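Local coordinates for p-47 protein (Clostridium botulinum, PDB 6EKT) that may form part of a progenitor toxin complex that protects botulinum neurotoxin A2 on its way through the host gut, and has a fold like that of tubular lipid-binding proteins, at residues A[62-67]-A[100-105]. Sequence-based numbering, arbitrary orientation.
Sequences QEIKMV and VDLSGI
Ile-64 is the first residue of segment 62-67 to touch the other segment: its CD1 lies 4.1 Å from CD1 of Leu-102, and the two side chains meet at about a right angle. Its CB hardly points at the partner; the reach comes from the torsions, since chi1 of -178° sets CG1 opposite the backbone N and chi2 of 167° extends the branch, bringing CG1 as well as CD1 beside the leucine methyl. At Lys-65 the backbone makes the contact, with carbonyl O 4.0 Å from Leu-102 CD1, while the extended side chain leads away and lies against Tyr-92 of strand 91-94. Met-66 follows with CG, 4.0 Å from the same CD1; its CA is 7.4 Å from that of Leu-102, the nearest such pair. One methyl therefore meets three consecutive residues.

In the antiparallel sheet, strand 91-94 runs between strands 62-68 and 99-101; Leu-102 follows the end of this edge strand and packs on Phe-93 of strand 91-94. Helix 152-168 packs on the same apolar group, through Phe-158 on Leu-102 and Ala-165 on Met-66. Next to Leu-102 in sequence, Asp-101 OD1 accepts from Ser-103 N at 3.1 Å in an Asx turn, and Ile-105 N to Leu-102 O, 3.2 Å, closes a type II turn whose Gly-104 has positive phi (81°). With three apolar side chains buried and every cross-segment approach at 4.0 Å or more, cohesion here comes from van der Waals and hydrophobic contact, while the polar bonds are consistent with a turn held in shape to present Leu-102.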
loop_
_atom_site.group_PDB
_atom_site.type_symbol
_atom_site.label_atom_id
_atom_site.label_comp_id
_atom_site.label_asym_id
_atom_site.label_seq_id
_atom_site.Cartn_x
_atom_site.Cartn_y
_atom_site.Cartn_z
ATOM N N GLN A 62 23.561 21.520 38.145
ATOM C CA GLN A 62 22.310 20.870 37.740
ATOM C C GLN A 62 22.566 19.414 37.396
ATOM O O GLN A 62 23.575 19.083 36.760
ATOM C CB GLN A 62 21.668 21.577 36.535
ATOM C CG GLN A 62 21.000 22.912 36.867
ATOM C CD GLN A 62 20.257 23.554 35.694
ATOM O OE1 GLN A 62 20.257 23.046 34.570
ATOM N NE2 GLN A 62 19.605 24.685 35.968
ATOM N N GLU A 63 21.654 18.552 37.836
ATOM C CA GLU A 63 21.671 17.139 37.449
ATOM C C GLU A 63 20.269 16.534 37.349
ATOM O O GLU A 63 19.328 17.007 37.987
ATOM C CB GLU A 63 22.572 16.318 38.386
ATOM C CG GLU A 63 22.049 16.186 39.803
ATOM C CD GLU A 63 23.116 15.758 40.796
ATOM O OE1 GLU A 63 23.536 14.580 40.782
ATOM O OE2 GLU A 63 23.517 16.604 41.606
ATOM N N ILE A 64 20.149 15.490 36.532
ATOM C CA ILE A 64 18.894 14.767 36.346
ATOM C C ILE A 64 19.178 13.284 36.064
ATOM O O ILE A 64 20.146 12.952 35.369
ATOM C CB ILE A 64 17.995 15.409 35.248
ATOM C CG1 ILE A 64 16.660 14.652 35.119
ATOM C CG2 ILE A 64 18.734 15.536 33.917
ATOM C CD1 ILE A 64 15.593 15.368 34.309
ATOM N N LYS A 65 18.347 12.417 36.636
ATOM C CA LYS A 65 18.406 10.980 36.399
ATOM C C LYS A 65 16.989 10.476 36.179
ATOM O O LYS A 65 16.099 10.779 36.986
ATOM C CB LYS A 65 19.032 10.256 37.609
ATOM C CG LYS A 65 18.989 8.735 37.529
ATOM C CD LYS A 65 19.763 8.123 38.686
ATOM C CE LYS A 65 19.702 6.613 38.634
ATOM N NZ LYS A 65 20.425 6.096 39.831
ATOM N N MET A 66 16.794 9.709 35.095
ATOM C CA MET A 66 15.492 9.126 34.743
ATOM C C MET A 66 15.629 7.664 34.360
ATOM O O MET A 66 16.307 7.331 33.377
ATOM C CB MET A 66 14.826 9.904 33.594
ATOM C CG MET A 66 14.392 11.324 33.928
ATOM S SD MET A 66 13.631 12.262 32.582
ATOM C CE MET A 66 15.002 12.543 31.468
ATOM N N VAL A 67 14.989 6.792 35.133
ATOM C CA VAL A 67 14.867 5.376 34.767
ATOM C C VAL A 67 13.399 5.143 34.376
ATOM O O VAL A 67 12.485 5.378 35.183
ATOM C CB VAL A 67 15.320 4.410 35.905
ATOM C CG1 VAL A 67 15.518 2.995 35.369
ATOM C CG2 VAL A 67 16.611 4.888 36.578
ATOM N N VAL A 100 14.372 17.158 43.607
ATOM C CA VAL A 100 12.964 16.818 43.376
ATOM C C VAL A 100 12.896 15.358 42.920
ATOM O O VAL A 100 13.636 14.950 42.021
ATOM C CB VAL A 100 12.290 17.776 42.343
ATOM C CG1 VAL A 100 10.853 17.352 42.028
ATOM C CG2 VAL A 100 12.307 19.218 42.831
ATOM N N ASP A 101 12.006 14.589 43.543
ATOM C CA ASP A 101 11.827 13.179 43.231
ATOM C C ASP A 101 10.999 13.005 41.953
ATOM O O ASP A 101 9.937 13.614 41.812
ATOM C CB ASP A 101 11.164 12.463 44.416
ATOM C CG ASP A 101 11.276 10.938 44.339
ATOM O OD1 ASP A 101 11.679 10.380 43.289
ATOM O OD2 ASP A 101 10.953 10.285 45.354
ATOM N N LEU A 102 11.497 12.171 41.038
ATOM C CA LEU A 102 10.815 11.916 39.756
ATOM C C LEU A 102 10.060 10.584 39.656
ATOM O O LEU A 102 9.496 10.263 38.598
ATOM C CB LEU A 102 11.775 12.108 38.566
ATOM C CG LEU A 102 12.299 13.529 38.314
ATOM C CD1 LEU A 102 13.204 13.542 37.090
ATOM C CD2 LEU A 102 11.175 14.551 38.184
ATOM N N SER A 103 10.025 9.821 40.754
ATOM C CA SER A 103 9.230 8.585 40.809
ATOM C C SER A 103 7.747 8.891 40.605
ATOM O O SER A 103 7.197 9.768 41.277
ATOM C CB SER A 103 9.422 7.867 42.148
ATOM O OG SER A 103 10.776 7.514 42.332
ATOM N N GLY A 104 7.124 8.193 39.654
ATOM C CA GLY A 104 5.699 8.355 39.366
ATOM C C GLY A 104 5.339 9.550 38.498
ATOM O O GLY A 104 4.156 9.838 38.308
ATOM N N ILE A 105 6.350 10.228 37.951
ATOM C CA ILE A 105 6.141 11.335 37.000
ATOM C C ILE A 105 5.956 10.741 35.592
ATOM O O ILE A 105 6.699 9.823 35.186
ATOM C CB ILE A 105 7.274 12.408 37.093
ATOM C CG1 ILE A 105 7.046 13.366 38.282
ATOM C CG2 ILE A 105 7.368 13.267 35.835
ATOM C CD1 ILE A 105 7.074 12.737 39.654
#